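Local coordinates for protein dnab-like replicative helicase (Bacillus phage SPP1, PDB 3BH0) that probably couples ATP hydrolysis to 5'-3' unwinding of duplex DNA during phage replication, this chain being its ATPase domain, at residues Y63-R68 with L86-N91. Numbering follows the deposited sequence.
Sequences YGYKRR and LKQAKN
The amide of Gln88 meets the phenol of Tyr65 edge to edge: the two planes are only 11° apart, and the amide lies at the hydroxyl-bearing edge of the ring rather than over either face. As modelled, Gln88 NE2 is 3.1 Å from Tyr65 OH and 3.3 Å from Tyr65 CE2. The amide is probably turned over, however, so the identity of the atom facing the phenol is doubtful. Each residue reaches far from its backbone, for the CA atoms of Tyr65 and Gln88 stand 11.3 Å apart. Tyr65 CG is anti to its own carbonyl carbon (chi1 -61°), which sets the ring beside the backbone N, with its hydroxyl end at Gln88, while Gln88 answers with a chain extended beyond CG. A long residue with a polar end suits each side of this buried contact, whose backbones are far apart. Tyrosine brings a flat hydrocarbon ring for Val223, Ile225 and Ile259, together with a hydroxyl that hydrogen-bonds to Glu261 OE1; the side chain of Gln88 touches Glu261 too.

Before Tyr65, the chain leaves helix 56-62. Gly64 has a phi of 97°, at which a CB would be jammed against the carbonyl oxygen of Tyr63, so a residue without a side chain suits the place. Lys66 folds back so that its NZ donates to Gly64 O at 3.1 Å, approaching from above the carbonyl plane, and it also makes a weak bond to Thr62 O.

The contact thus links the loop entering strand 70-74 to helix 81-93, which follows the likely P-loop (Walker A) of this DnaB-family domain. Tyr65 reaches strands 223-228 and 259-265, the two neighbours of strand 70-74 in the central sheet, while Gln88 also packs on Ser53 and Phe55 in the loop before helix 56-62.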
ATOM      1  N   TYR A  63       4.355   0.930  14.450  1.00 49.06           N
ATOM      2  CA  TYR A  63       3.232   1.038  15.401  1.00 48.88           C
ATOM      3  C   TYR A  63       1.920   1.390  14.704  1.00 48.30           C
ATOM      4  O   TYR A  63       0.983   1.892  15.323  1.00 48.11           O
ATOM      5  CB  TYR A  63       3.551   1.925  16.636  1.00 49.46           C
ATOM      6  CG  TYR A  63       4.396   1.170  17.663  1.00 50.56           C
ATOM      7  CD1 TYR A  63       5.769   1.401  17.776  1.00 50.71           C
ATOM      8  CD2 TYR A  63       3.827   0.172  18.468  1.00 50.65           C
ATOM      9  CE1 TYR A  63       6.549   0.692  18.687  1.00 51.19           C
ATOM     10  CE2 TYR A  63       4.600  -0.542  19.385  1.00 51.04           C
ATOM     11  CZ  TYR A  63       5.957  -0.273  19.492  1.00 51.38           C
ATOM     12  OH  TYR A  63       6.730  -0.986  20.387  1.00 51.03           O
ATOM     13  N   GLY A  64       1.869   1.069  13.406  1.00 47.88           N
ATOM     14  CA  GLY A  64       0.727   1.373  12.546  1.00 46.54           C
ATOM     15  C   GLY A  64       0.944   2.644  11.748  1.00 46.02           C
ATOM     16  O   GLY A  64       1.810   3.468  12.086  1.00 45.93           O
ATOM     17  N   TYR A  65       0.169   2.796  10.675  1.00 45.44           N
ATOM     18  CA  TYR A  65       0.219   4.005   9.869  1.00 44.85           C
ATOM     19  C   TYR A  65      -0.548   5.098  10.567  1.00 44.79           C
ATOM     20  O   TYR A  65      -1.617   4.867  11.091  1.00 44.16           O
ATOM     21  CB  TYR A  65      -0.342   3.774   8.457  1.00 44.60           C
ATOM     22  CG  TYR A  65       0.414   2.745   7.644  1.00 43.67           C
ATOM     23  CD1 TYR A  65       1.810   2.804   7.514  1.00 41.89           C
ATOM     24  CD2 TYR A  65      -0.268   1.707   7.009  1.00 42.66           C
ATOM     25  CE1 TYR A  65       2.501   1.861   6.776  1.00 41.53           C
ATOM     26  CE2 TYR A  65       0.418   0.752   6.266  1.00 43.03           C
ATOM     27  CZ  TYR A  65       1.800   0.833   6.148  1.00 42.98           C
ATOM     28  OH  TYR A  65       2.466  -0.122   5.400  1.00 44.12           O
ATOM     29  N   LYS A  66       0.020   6.294  10.571  1.00 45.73           N
ATOM     30  CA  LYS A  66      -0.579   7.427  11.269  1.00 46.92           C
ATOM     31  C   LYS A  66      -1.389   8.263  10.295  1.00 47.22           C
ATOM     32  O   LYS A  66      -0.991   8.452   9.146  1.00 47.17           O
ATOM     33  CB  LYS A  66       0.495   8.323  11.921  1.00 47.00           C
ATOM     34  CG  LYS A  66       1.593   7.594  12.719  1.00 48.59           C
ATOM     35  CD  LYS A  66       1.048   6.725  13.862  1.00 49.74           C
ATOM     36  CE  LYS A  66       2.196   6.018  14.574  1.00 50.58           C
ATOM     37  NZ  LYS A  66       1.782   4.644  14.969  1.00 52.02           N
ATOM     38  N   ARG A  67      -2.509   8.775  10.786  1.00 47.57           N
ATOM     39  CA  ARG A  67      -3.337   9.744  10.082  1.00 48.06           C
ATOM     40  C   ARG A  67      -2.595  10.783   9.207  1.00 47.41           C
ATOM     41  O   ARG A  67      -3.174  11.337   8.287  1.00 48.40           O
ATOM     42  CB  ARG A  67      -4.236  10.459  11.093  1.00 48.84           C
ATOM     43  CG  ARG A  67      -5.117   9.532  11.928  1.00 51.49           C
ATOM     44  CD  ARG A  67      -6.601   9.685  11.570  1.00 57.57           C
ATOM     45  NE  ARG A  67      -7.480   9.202  12.641  1.00 61.31           N
ATOM     46  CZ  ARG A  67      -8.792   9.451  12.730  1.00 63.50           C
ATOM     47  NH1 ARG A  67      -9.409  10.197  11.811  1.00 63.83           N
ATOM     48  NH2 ARG A  67      -9.493   8.947  13.748  1.00 64.32           N
ATOM     49  N   ARG A  68      -1.325  11.053   9.440  1.00 46.40           N
ATOM     50  CA  ARG A  68      -0.652  12.014   8.552  1.00 45.45           C
ATOM     51  C   ARG A  68       0.298  11.396   7.496  1.00 43.45           C
ATOM     52  O   ARG A  68       0.787  12.095   6.594  1.00 42.93           O
ATOM     53  CB  ARG A  68       0.065  13.080   9.405  1.00 46.67           C
ATOM     54  CG  ARG A  68       1.461  12.717   9.910  1.00 49.24           C
ATOM     55  CD  ARG A  68       2.550  13.524   9.182  1.00 53.69           C
ATOM     56  NE  ARG A  68       3.882  13.025   9.523  1.00 57.43           N
ATOM     57  CZ  ARG A  68       5.036  13.521   9.077  1.00 60.00           C
ATOM     58  NH1 ARG A  68       5.076  14.549   8.242  1.00 60.76           N
ATOM     59  NH2 ARG A  68       6.173  12.975   9.477  1.00 62.12           N
ATOM     60  N   LEU A  86      -2.718  -5.061  -2.080  1.00 35.48           N
ATOM     61  CA  LEU A  86      -4.087  -5.561  -1.877  1.00 35.91           C
ATOM     62  C   LEU A  86      -4.199  -6.338  -0.579  1.00 36.42           C
ATOM     63  O   LEU A  86      -5.213  -6.270   0.108  1.00 36.33           O
ATOM     64  CB  LEU A  86      -4.607  -6.379  -3.071  1.00 35.11           C
ATOM     65  CG  LEU A  86      -4.884  -5.585  -4.362  1.00 34.55           C
ATOM     66  CD1 LEU A  86      -5.011  -6.501  -5.537  1.00 33.49           C
ATOM     67  CD2 LEU A  86      -6.103  -4.669  -4.282  1.00 32.08           C
ATOM     68  N   LYS A  87      -3.136  -7.046  -0.225  1.00 37.55           N
ATOM     69  CA  LYS A  87      -3.121  -7.803   1.016  1.00 38.60           C
ATOM     70  C   LYS A  87      -3.365  -6.814   2.154  1.00 39.18           C
ATOM     71  O   LYS A  87      -4.344  -6.933   2.886  1.00 39.21           O
ATOM     72  CB  LYS A  87      -1.807  -8.570   1.144  1.00 38.19           C
ATOM     73  CG  LYS A  87      -1.649  -9.387   2.402  1.00 40.79           C
ATOM     74  CD  LYS A  87      -2.696 -10.467   2.523  1.00 44.30           C
ATOM     75  CE  LYS A  87      -2.610 -11.113   3.899  1.00 46.01           C
ATOM     76  NZ  LYS A  87      -3.519 -12.288   3.959  1.00 47.13           N
ATOM     77  N   GLN A  88      -2.496  -5.809   2.242  1.00 40.21           N
ATOM     78  CA  GLN A  88      -2.654  -4.669   3.145  1.00 40.90           C
ATOM     79  C   GLN A  88      -4.044  -4.054   3.122  1.00 41.60           C
ATOM     80  O   GLN A  88      -4.644  -3.860   4.177  1.00 41.98           O
ATOM     81  CB  GLN A  88      -1.614  -3.584   2.854  1.00 40.71           C
ATOM     82  CG  GLN A  88      -0.208  -3.987   3.211  1.00 40.22           C
ATOM     83  CD  GLN A  88       0.691  -2.816   3.554  1.00 41.63           C
ATOM     84  OE1 GLN A  88       1.874  -2.814   3.212  1.00 43.47           O
ATOM     85  NE2 GLN A  88       0.145  -1.816   4.233  1.00 40.49           N
ATOM     86  N   ALA A  89      -4.558  -3.754   1.933  1.00 42.48           N
ATOM     87  CA  ALA A  89      -5.878  -3.140   1.820  1.00 43.55           C
ATOM     88  C   ALA A  89      -6.930  -3.932   2.591  1.00 44.70           C
ATOM     89  O   ALA A  89      -7.759  -3.358   3.295  1.00 44.99           O
ATOM     90  CB  ALA A  89      -6.286  -2.988   0.364  1.00 43.65           C
ATOM     91  N   LYS A  90      -6.883  -5.254   2.472  1.00 45.94           N
ATOM     92  CA  LYS A  90      -7.894  -6.097   3.081  1.00 46.92           C
ATOM     93  C   LYS A  90      -7.675  -6.208   4.579  1.00 47.28           C
ATOM     94  O   LYS A  90      -8.641  -6.239   5.338  1.00 47.62           O
ATOM     95  CB  LYS A  90      -7.920  -7.472   2.413  1.00 47.28           C
ATOM     96  CG  LYS A  90      -9.280  -8.191   2.502  1.00 48.52           C
ATOM     97  CD  LYS A  90      -9.229  -9.296   3.531  1.00 49.52           C
ATOM     98  CE  LYS A  90     -10.593  -9.927   3.758  1.00 50.68           C
ATOM     99  NZ  LYS A  90     -10.399 -11.151   4.621  1.00 51.49           N
ATOM    100  N   ASN A  91      -6.407  -6.257   4.989  1.00 47.56           N
ATOM    101  CA  ASN A  91      -6.007  -6.268   6.392  1.00 47.97           C
ATOM    102  C   ASN A  91      -6.449  -5.032   7.168  1.00 48.42           C
ATOM    103  O   ASN A  91      -6.860  -5.125   8.326  1.00 48.38           O
ATOM    104  CB  ASN A  91      -4.491  -6.383   6.492  1.00 47.99           C
ATOM    105  CG  ASN A  91      -4.006  -7.793   6.327  1.00 48.37           C
ATOM    106  OD1 ASN A  91      -4.795  -8.739   6.305  1.00 49.76           O
ATOM    107  ND2 ASN A  91      -2.693  -7.951   6.223  1.00 48.60           N
TER